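Local coordinates for protein response regulator aspartate phosphatase H (Bacillus subtilis, PDB 3Q15) that dephosphorylates the sporulation phosphotransferase Spo0F and also acts on the competence regulator ComA, helping to keep competence and sporulation apart in time, at residues Ala36-Glu39 and Gln40-Gln44; Glu286-Asp289 and His290-Ala293; Arg317-His320 and Asp321-Tyr325. One frame throughout, in Å; residues are numbered along the deposited sequence.

Contact 1: residues Ala36-Glu39 and Gln40-Gln44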
ATOM      1  N   ALA A  36      31.117 -16.357  10.322  1.00 54.41           N
ATOM      2  CA  ALA A  36      32.106 -16.777   9.336  1.00 54.53           C
ATOM      3  C   ALA A  36      31.485 -16.906   7.949  1.00 52.39           C
ATOM      4  O   ALA A  36      32.103 -16.541   6.948  1.00 54.16           O
ATOM      5  CB  ALA A  36      32.764 -18.094   9.755  1.00 54.22           C
ATOM      6  N   GLU A  37      30.266 -17.429   7.892  1.00 51.62           N
ATOM      7  CA  GLU A  37      29.570 -17.578   6.618  1.00 54.27           C
ATOM      8  C   GLU A  37      29.276 -16.224   5.993  1.00 54.50           C
ATOM      9  O   GLU A  37      29.487 -16.024   4.799  1.00 57.98           O
ATOM     10  CB  GLU A  37      28.270 -18.366   6.793  1.00 52.96           C
ATOM     11  CG  GLU A  37      28.472 -19.811   7.215  1.00 55.78           C
ATOM     12  CD  GLU A  37      27.174 -20.589   7.258  1.00 57.06           C
ATOM     13  OE1 GLU A  37      26.170 -20.103   6.697  1.00 54.81           O
ATOM     14  OE2 GLU A  37      27.158 -21.684   7.855  1.00 62.55           O
ATOM     15  N   VAL A  38      28.783 -15.296   6.804  1.00 51.45           N
ATOM     16  CA  VAL A  38      28.436 -13.965   6.317  1.00 51.70           C
ATOM     17  C   VAL A  38      29.646 -13.296   5.678  1.00 54.81           C
ATOM     18  O   VAL A  38      29.536 -12.664   4.626  1.00 57.54           O
ATOM     19  CB  VAL A  38      27.893 -13.073   7.445  1.00 47.65           C
ATOM     20  CG1 VAL A  38      27.727 -11.644   6.960  1.00 49.13           C
ATOM     21  CG2 VAL A  38      26.576 -13.617   7.964  1.00 45.86           C
ATOM     22  N   GLU A  39      30.801 -13.450   6.319  1.00 56.15           N
ATOM     23  CA  GLU A  39      32.031 -12.821   5.851  1.00 61.56           C
ATOM     24  C   GLU A  39      32.505 -13.406   4.524  1.00 64.18           C
ATOM     25  O   GLU A  39      33.290 -12.788   3.805  1.00 66.13           O
ATOM     26  CB  GLU A  39      33.119 -12.930   6.919  1.00 66.09           C
ATOM     27  CG  GLU A  39      32.803 -12.136   8.175  1.00 67.15           C
ATOM     28  CD  GLU A  39      33.725 -12.463   9.330  1.00 71.35           C
ATOM     29  OE1 GLU A  39      34.454 -13.475   9.248  1.00 75.74           O
ATOM     30  OE2 GLU A  39      33.717 -11.703  10.321  1.00 71.54           O
ATOM     31  N   GLN A  40      32.019 -14.598   4.203  1.00 64.29           N
ATOM     32  CA  GLN A  40      32.306 -15.210   2.915  1.00 66.19           C
ATOM     33  C   GLN A  40      31.323 -14.714   1.862  1.00 63.54           C
ATOM     34  O   GLN A  40      31.719 -14.336   0.759  1.00 65.88           O
ATOM     35  CB  GLN A  40      32.256 -16.736   3.017  1.00 70.17           C
ATOM     36  CG  GLN A  40      33.360 -17.337   3.874  1.00 75.29           C
ATOM     37  CD  GLN A  40      34.742 -17.114   3.283  1.00 82.80           C
ATOM     38  OE1 GLN A  40      34.883 -16.875   2.083  1.00 87.07           O
ATOM     39  NE2 GLN A  40      35.769 -17.188   4.125  1.00 83.93           N
ATOM     40  N   ASP A  41      30.040 -14.711   2.211  1.00 59.36           N
ATOM     41  CA  ASP A  41      28.995 -14.306   1.279  1.00 62.12           C
ATOM     42  C   ASP A  41      29.198 -12.877   0.781  1.00 62.27           C
ATOM     43  O   ASP A  41      28.952 -12.580  -0.388  1.00 61.91           O
ATOM     44  CB  ASP A  41      27.610 -14.444   1.918  1.00 62.72           C
ATOM     45  CG  ASP A  41      27.294 -15.873   2.324  1.00 66.01           C
ATOM     46  OD1 ASP A  41      26.419 -16.065   3.195  1.00 61.76           O
ATOM     47  OD2 ASP A  41      27.925 -16.802   1.776  1.00 71.84           O
ATOM     48  N   ILE A  42      29.646 -12.000   1.674  1.00 61.38           N
ATOM     49  CA  ILE A  42      29.871 -10.599   1.326  1.00 63.79           C
ATOM     50  C   ILE A  42      30.916 -10.433   0.219  1.00 67.71           C
ATOM     51  O   ILE A  42      30.825  -9.522  -0.606  1.00 70.19           O
ATOM     52  CB  ILE A  42      30.268  -9.767   2.561  1.00 61.22           C
ATOM     53  CG1 ILE A  42      29.080  -9.658   3.520  1.00 57.89           C
ATOM     54  CG2 ILE A  42      30.743  -8.390   2.147  1.00 64.62           C
ATOM     55  CD1 ILE A  42      29.348  -8.813   4.735  1.00 56.08           C
ATOM     56  N   GLN A  43      31.899 -11.329   0.196  1.00 69.01           N
ATOM     57  CA  GLN A  43      32.945 -11.292  -0.820  1.00 73.88           C
ATOM     58  C   GLN A  43      32.382 -11.571  -2.212  1.00 74.03           C
ATOM     59  O   GLN A  43      33.063 -11.369  -3.217  1.00 76.89           O
ATOM     60  CB  GLN A  43      34.047 -12.301  -0.488  1.00 79.48           C
ATOM     61  CG  GLN A  43      34.663 -12.115   0.890  1.00 81.71           C
ATOM     62  CD  GLN A  43      35.755 -13.127   1.184  1.00 87.54           C
ATOM     63  OE1 GLN A  43      36.177 -13.877   0.301  1.00 92.00           O
ATOM     64  NE2 GLN A  43      36.217 -13.154   2.428  1.00 86.82           N
ATOM     65  N   GLN A  44      31.137 -12.038  -2.262  1.00 71.04           N
ATOM     66  CA  GLN A  44      30.469 -12.337  -3.525  1.00 71.66           C
ATOM     67  C   GLN A  44      29.130 -11.607  -3.623  1.00 67.79           C
ATOM     68  O   GLN A  44      28.318 -11.893  -4.504  1.00 67.36           O
ATOM     69  CB  GLN A  44      30.250 -13.847  -3.668  1.00 73.72           C
ATOM     70  CG  GLN A  44      31.531 -14.664  -3.763  1.00 78.48           C
ATOM     71  CD  GLN A  44      32.223 -14.517  -5.106  1.00 85.65           C
ATOM     72  OE1 GLN A  44      33.379 -14.098  -5.180  1.00 88.90           O
ATOM     73  NE2 GLN A  44      31.519 -14.869  -6.176  1.00 87.59           N
TER

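Contact 2: residues Glu286-Asp289 and His290-Ala293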
ATOM      1  N   GLU A 286      22.279   0.611 -36.319  1.00 55.16           N
ATOM      2  CA  GLU A 286      23.295   1.258 -35.501  1.00 55.04           C
ATOM      3  C   GLU A 286      23.270   0.713 -34.078  1.00 51.71           C
ATOM      4  O   GLU A 286      24.317   0.469 -33.483  1.00 52.84           O
ATOM      5  CB  GLU A 286      23.098   2.778 -35.491  1.00 55.66           C
ATOM      6  CG  GLU A 286      24.124   3.531 -34.655  1.00 57.47           C
ATOM      7  CD  GLU A 286      23.935   5.041 -34.702  1.00 60.30           C
ATOM      8  OE1 GLU A 286      24.324   5.713 -33.725  1.00 61.13           O
ATOM      9  OE2 GLU A 286      23.407   5.559 -35.710  1.00 60.57           O
ATOM     10  N   GLY A 287      22.069   0.521 -33.541  1.00 46.18           N
ATOM     11  CA  GLY A 287      21.911   0.005 -32.193  1.00 44.93           C
ATOM     12  C   GLY A 287      22.357  -1.441 -32.059  1.00 49.60           C
ATOM     13  O   GLY A 287      22.900  -1.838 -31.028  1.00 49.06           O
ATOM     14  N   LEU A 288      22.125  -2.232 -33.102  1.00 48.61           N
ATOM     15  CA  LEU A 288      22.534  -3.633 -33.104  1.00 52.23           C
ATOM     16  C   LEU A 288      24.055  -3.786 -33.097  1.00 54.54           C
ATOM     17  O   LEU A 288      24.580  -4.805 -32.653  1.00 55.55           O
ATOM     18  CB  LEU A 288      21.936  -4.373 -34.307  1.00 50.03           C
ATOM     19  CG  LEU A 288      20.433  -4.656 -34.262  1.00 47.82           C
ATOM     20  CD1 LEU A 288      19.942  -5.223 -35.588  1.00 46.46           C
ATOM     21  CD2 LEU A 288      20.110  -5.606 -33.120  1.00 48.00           C
ATOM     22  N   ASP A 289      24.758  -2.771 -33.584  1.00 56.30           N
ATOM     23  CA  ASP A 289      26.217  -2.814 -33.656  1.00 59.90           C
ATOM     24  C   ASP A 289      26.876  -2.412 -32.341  1.00 57.10           C
ATOM     25  O   ASP A 289      28.041  -2.725 -32.103  1.00 59.60           O
ATOM     26  CB  ASP A 289      26.723  -1.921 -34.791  1.00 67.48           C
ATOM     27  CG  ASP A 289      26.448  -2.509 -36.164  1.00 74.15           C
ATOM     28  OD1 ASP A 289      26.901  -1.921 -37.171  1.00 78.95           O
ATOM     29  OD2 ASP A 289      25.786  -3.566 -36.237  1.00 73.15           O
ATOM     30  N   HIS A 290      26.127  -1.716 -31.491  1.00 53.59           N
ATOM     31  CA  HIS A 290      26.641  -1.267 -30.201  1.00 53.25           C
ATOM     32  C   HIS A 290      26.445  -2.314 -29.104  1.00 53.60           C
ATOM     33  O   HIS A 290      27.120  -2.287 -28.074  1.00 56.26           O
ATOM     34  CB  HIS A 290      25.974   0.048 -29.789  1.00 52.62           C
ATOM     35  CG  HIS A 290      26.522   1.251 -30.493  1.00 58.47           C
ATOM     36  ND1 HIS A 290      25.955   1.771 -31.638  1.00 61.97           N
ATOM     37  CD2 HIS A 290      27.592   2.034 -30.216  1.00 57.02           C
ATOM     38  CE1 HIS A 290      26.650   2.823 -32.032  1.00 64.19           C
ATOM     39  NE2 HIS A 290      27.648   3.004 -31.188  1.00 61.08           N
ATOM     40  N   ILE A 291      25.514  -3.235 -29.328  1.00 49.36           N
ATOM     41  CA  ILE A 291      25.201  -4.254 -28.328  1.00 50.43           C
ATOM     42  C   ILE A 291      26.356  -5.234 -28.136  1.00 55.82           C
ATOM     43  O   ILE A 291      26.947  -5.718 -29.103  1.00 59.25           O
ATOM     44  CB  ILE A 291      23.903  -5.008 -28.677  1.00 47.18           C
ATOM     45  CG1 ILE A 291      22.713  -4.048 -28.620  1.00 45.98           C
ATOM     46  CG2 ILE A 291      23.681  -6.184 -27.727  1.00 45.93           C
ATOM     47  CD1 ILE A 291      21.387  -4.677 -28.991  1.00 48.09           C
ATOM     48  N   THR A 292      26.677  -5.513 -26.876  1.00 56.36           N
ATOM     49  CA  THR A 292      27.759  -6.430 -26.539  1.00 60.84           C
ATOM     50  C   THR A 292      27.206  -7.712 -25.922  1.00 60.23           C
ATOM     51  O   THR A 292      26.093  -7.730 -25.398  1.00 60.35           O
ATOM     52  CB  THR A 292      28.756  -5.781 -25.557  1.00 64.20           C
ATOM     53  OG1 THR A 292      28.069  -5.388 -24.363  1.00 65.36           O
ATOM     54  CG2 THR A 292      29.399  -4.556 -26.180  1.00 63.42           C
ATOM     55  N   ALA A 293      27.988  -8.785 -25.983  1.00 89.86           N
ATOM     56  CA  ALA A 293      27.560 -10.071 -25.442  1.00 93.94           C
ATOM     57  C   ALA A 293      27.347 -10.012 -23.931  1.00 98.12           C
ATOM     58  O   ALA A 293      26.509 -10.729 -23.384  1.00100.22           O
ATOM     59  CB  ALA A 293      28.571 -11.155 -25.793  1.00 96.01           C
TER

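Contact 3: residues Arg317-His320 and Asp321-Tyr325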
ATOM      1  N   ARG A 317       7.687 -15.054 -39.621  1.00 59.70           N
ATOM      2  CA  ARG A 317       8.435 -16.137 -38.990  1.00 64.26           C
ATOM      3  C   ARG A 317       9.364 -15.605 -37.899  1.00 61.16           C
ATOM      4  O   ARG A 317       9.414 -16.149 -36.796  1.00 56.29           O
ATOM      5  CB  ARG A 317       9.226 -16.943 -40.025  1.00 68.19           C
ATOM      6  CG  ARG A 317      10.023 -18.099 -39.429  1.00 70.88           C
ATOM      7  CD  ARG A 317      10.691 -18.939 -40.509  1.00 75.22           C
ATOM      8  NE  ARG A 317       9.718 -19.667 -41.318  1.00 81.17           N
ATOM      9  CZ  ARG A 317       9.306 -20.905 -41.059  1.00 84.59           C
ATOM     10  NH1 ARG A 317       9.786 -21.557 -40.008  1.00 85.89           N
ATOM     11  NH2 ARG A 317       8.416 -21.491 -41.849  1.00 83.01           N
ATOM     12  N   LYS A 318      10.100 -14.542 -38.210  1.00 62.76           N
ATOM     13  CA  LYS A 318      10.962 -13.916 -37.216  1.00 62.85           C
ATOM     14  C   LYS A 318      10.136 -13.489 -36.007  1.00 55.97           C
ATOM     15  O   LYS A 318      10.541 -13.693 -34.865  1.00 51.82           O
ATOM     16  CB  LYS A 318      11.690 -12.705 -37.802  1.00 66.11           C
ATOM     17  CG  LYS A 318      12.779 -12.140 -36.894  1.00 67.86           C
ATOM     18  CD  LYS A 318      13.998 -13.055 -36.844  1.00 71.05           C
ATOM     19  CE  LYS A 318      15.132 -12.434 -36.037  1.00 69.92           C
ATOM     20  NZ  LYS A 318      16.388 -13.239 -36.116  1.00 69.60           N
ATOM     21  N   ILE A 319       8.973 -12.901 -36.272  1.00 54.40           N
ATOM     22  CA  ILE A 319       8.092 -12.424 -35.213  1.00 53.32           C
ATOM     23  C   ILE A 319       7.676 -13.557 -34.283  1.00 54.29           C
ATOM     24  O   ILE A 319       7.706 -13.411 -33.060  1.00 54.34           O
ATOM     25  CB  ILE A 319       6.833 -11.750 -35.790  1.00 53.47           C
ATOM     26  CG1 ILE A 319       7.192 -10.389 -36.387  1.00 56.82           C
ATOM     27  CG2 ILE A 319       5.769 -11.594 -34.712  1.00 49.48           C
ATOM     28  CD1 ILE A 319       5.995  -9.586 -36.838  1.00 57.00           C
ATOM     29  N   HIS A 320       7.295 -14.683 -34.877  1.00 55.61           N
ATOM     30  CA  HIS A 320       6.883 -15.859 -34.127  1.00 56.28           C
ATOM     31  C   HIS A 320       8.016 -16.417 -33.274  1.00 53.91           C
ATOM     32  O   HIS A 320       7.795 -16.832 -32.140  1.00 52.70           O
ATOM     33  CB  HIS A 320       6.364 -16.936 -35.080  1.00 59.05           C
ATOM     34  CG  HIS A 320       6.140 -18.262 -34.423  1.00 65.68           C
ATOM     35  ND1 HIS A 320       7.096 -19.258 -34.413  1.00 70.03           N
ATOM     36  CD2 HIS A 320       5.076 -18.756 -33.751  1.00 64.29           C
ATOM     37  CE1 HIS A 320       6.626 -20.308 -33.765  1.00 68.87           C
ATOM     38  NE2 HIS A 320       5.403 -20.031 -33.351  1.00 65.96           N
ATOM     39  N   ASP A 321       9.226 -16.431 -33.822  1.00 56.31           N
ATOM     40  CA  ASP A 321      10.383 -16.935 -33.088  1.00 58.95           C
ATOM     41  C   ASP A 321      10.717 -16.041 -31.895  1.00 57.10           C
ATOM     42  O   ASP A 321      11.061 -16.533 -30.819  1.00 56.90           O
ATOM     43  CB  ASP A 321      11.600 -17.062 -34.005  1.00 63.37           C
ATOM     44  CG  ASP A 321      11.400 -18.090 -35.104  1.00 70.43           C
ATOM     45  OD1 ASP A 321      11.864 -17.838 -36.235  1.00 73.08           O
ATOM     46  OD2 ASP A 321      10.782 -19.147 -34.841  1.00 71.22           O
ATOM     47  N   LEU A 322      10.611 -14.728 -32.090  1.00 52.11           N
ATOM     48  CA  LEU A 322      10.897 -13.773 -31.024  1.00 50.23           C
ATOM     49  C   LEU A 322       9.864 -13.854 -29.908  1.00 51.39           C
ATOM     50  O   LEU A 322      10.216 -13.902 -28.729  1.00 51.66           O
ATOM     51  CB  LEU A 322      10.977 -12.347 -31.577  1.00 48.57           C
ATOM     52  CG  LEU A 322      12.176 -12.067 -32.488  1.00 50.67           C
ATOM     53  CD1 LEU A 322      11.961 -10.801 -33.310  1.00 49.97           C
ATOM     54  CD2 LEU A 322      13.459 -11.991 -31.673  1.00 47.15           C
ATOM     55  N   LEU A 323       8.587 -13.872 -30.281  1.00 51.72           N
ATOM     56  CA  LEU A 323       7.517 -13.947 -29.298  1.00 54.02           C
ATOM     57  C   LEU A 323       7.596 -15.268 -28.541  1.00 56.11           C
ATOM     58  O   LEU A 323       7.289 -15.330 -27.354  1.00 56.45           O
ATOM     59  CB  LEU A 323       6.146 -13.782 -29.962  1.00 55.03           C
ATOM     60  CG  LEU A 323       5.862 -12.432 -30.630  1.00 57.31           C
ATOM     61  CD1 LEU A 323       4.464 -12.406 -31.227  1.00 58.18           C
ATOM     62  CD2 LEU A 323       6.046 -11.287 -29.644  1.00 52.40           C
ATOM     63  N   SER A 324       8.017 -16.320 -29.236  1.00 57.54           N
ATOM     64  CA  SER A 324       8.207 -17.623 -28.613  1.00 58.41           C
ATOM     65  C   SER A 324       9.381 -17.568 -27.641  1.00 58.74           C
ATOM     66  O   SER A 324       9.335 -18.144 -26.551  1.00 56.90           O
ATOM     67  CB  SER A 324       8.456 -18.691 -29.678  1.00 61.16           C
ATOM     68  OG  SER A 324       8.733 -19.942 -29.081  1.00 64.86           O
ATOM     69  N   TYR A 325      10.435 -16.869 -28.049  1.00 58.95           N
ATOM     70  CA  TYR A 325      11.606 -16.674 -27.205  1.00 59.72           C
ATOM     71  C   TYR A 325      11.227 -15.927 -25.936  1.00 57.87           C
ATOM     72  O   TYR A 325      11.628 -16.306 -24.837  1.00 57.95           O
ATOM     73  CB  TYR A 325      12.680 -15.893 -27.958  1.00 62.07           C
ATOM     74  CG  TYR A 325      13.920 -15.619 -27.138  1.00 61.89           C
ATOM     75  CD1 TYR A 325      14.863 -16.614 -26.925  1.00 64.02           C
ATOM     76  CD2 TYR A 325      14.148 -14.369 -26.584  1.00 59.32           C
ATOM     77  CE1 TYR A 325      15.997 -16.371 -26.182  1.00 64.58           C
ATOM     78  CE2 TYR A 325      15.280 -14.117 -25.838  1.00 60.62           C
ATOM     79  CZ  TYR A 325      16.202 -15.124 -25.642  1.00 63.43           C
ATOM     80  OH  TYR A 325      17.334 -14.886 -24.901  1.00 66.59           O
TER

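Contact 1: residues Ala36-Glu39 and Gln40-Gln44
Glu37 O takes two backbone donors from the following turn, Asp41 N at 3.0 Å and Gln40 N also at 3.0 Å, in the C-terminal part of helix 28-41 of the N-terminal three-helix bundle. The two bonds differ in geometry. The N-H angle is 164° for Asp41 N, near straight, as in the i to i+4 bond of an alpha-helix, and a more bent 135° for Gln40 N. Gln40 N has a second, weak bond to Ala36 O. Ile42 N continues the helical pattern by bonding to Val38 O at 3.0 Å.

The acidic side chains find their basic partners beyond these residues. Glu37 OE1 and Asp41 OD1 are 5.4 Å apart, and Lys15 NZ of helix 9-24 pairs with both, which probably offsets the repulsion of two like charges on one helix face. Glu39 OE2 is held by Lys35 NZ, one turn back on its own helix, and by the hydroxyl of Tyr55 from helix 49-67.

Packing rests on Val38 and Ile42, one turn apart, whose side chains cross at an angle. Val38 touches Val12 and Ile16 of helix 9-24, and both residues touch Tyr55, so the pair joins this helix to its two partners in the bundle. With Val38 CG1 anti to the backbone N (chi1 172°), that methyl is the branch that reaches the next turn, meeting Ile42 CD1 at 3.9 Å. Ile42 CG1 lies against the backbone of the preceding turn, 3.2 Å from Val38 O.

Contact 2: residues Glu286-Asp289 and His290-Ala293
His290 and Glu286 lie side by side and point the same way, with the imidazole and carboxylate planes turned 46° apart. The methylene CG of Glu286 runs beside the ring, 3.7 Å from His290 CE1. With His290 CG anti to its carbonyl carbon (chi1 -78°), the ring turns back along the helix, and His290 ND1 donates to Glu286 O at 2.8 Å. The oxygen is near the ring edge, tilted 18° from its plane, while ND1 stands above the carbonyl plane. Asp289 N reaches the same oxygen from the opposite face. The imidazole thus serves a carbonyl at the end of helix 277-290, where the main-chain bond from His290 N to Glu286 O is weak, at 3.5 Å. His290 N also bonds to Gly287 O at 3.3 Å.

Ile291, where the chain leaves the helix, lays CG1 3.3 Å from Gly287 O; its CD1 only loosely approaches Leu288 CD2, at 4.4 Å.

This helix end belongs to the predicted fifth TPR repeat. Glu286 OE1 forms a salt bridge with Arg253, Leu288 and Ile291 both pack on Phe303 of helix 299-310, and Glu286 and His290 touch Leu264 and Leu260 of helix 260-273.

Contact 3: residues Arg317-His320 and Asp321-Tyr325
Arg317 O to Asp321 N, Lys318 O to Leu322 N, Ile319 O to Leu323 N and His320 O to Ser324 N, each 3.0 Å long, are four successive i to i+4 bonds, the signature of an alpha-helix, here helix 316-328 in the large C-terminal TPR domain. The Leu323 bond is the straightest, with an N-H angle of 168°, and the Ser324 bond the most bent, at 147°. Before this turn, Asp315 OD2 accepts from Lys318 N.

Among the polar side chains, Asp321 folds back over the preceding turn, with CG beside its own backbone N (chi1 -64°). Its OD1 comes within 3.0 Å of Arg317 O, two acceptors that cannot bond to each other. Arg317 approaches the carboxylate with its aliphatic part, CG lying 3.7 Å from Asp321 OD1, while the guanidinium stays farther off: Arg317 NH1 is 5.7 Å from Asp321 OD1, too far for a salt bridge, though the opposite charges probably still attract weakly.

The apolar contacts follow two other lines along the helix. Lys318 lends its CG to Leu322 CD1 at 3.9 Å, the two side chains crossing. Ile319 and Leu323 instead run side by side, pointing the same way, and both touch Phe358 of helix 352-372; Ile319 also meets Phe305 and Ala308 of helix 299-310. Were Leu323 cut back to an alanine, Ile319 CG2 would probably lose its apolar neighbour and a gap would be likely to open beside Phe358. The touching atoms of this pair are Ile319 CG2, anti to the backbone N, and Leu323 CD1, at 3.8 Å.

How the contacts relate
All three are local contacts between neighbouring turns of the chain, placed in series; contact 3 lies within a helix, and contact 2 runs from a helix end into a loop. Contact 1 belongs to the N-terminal three-helix bundle, whereas contacts 2 and 3 lie in the C-terminal helical array on the same side of the chain's centre. The centres of contacts 2 and 3 are about 20 Å apart and their nearest atoms about 9 Å; helix 299-310 links them, receiving Leu288 and Ile291 from contact 2 and Ile319 and Leu322 from contact 3. Contact 1 is remote: about 36 Å from contact 2 and about 42 Å from contact 3 between centres, with nearest atoms about 18 Å and about 23 Å apart.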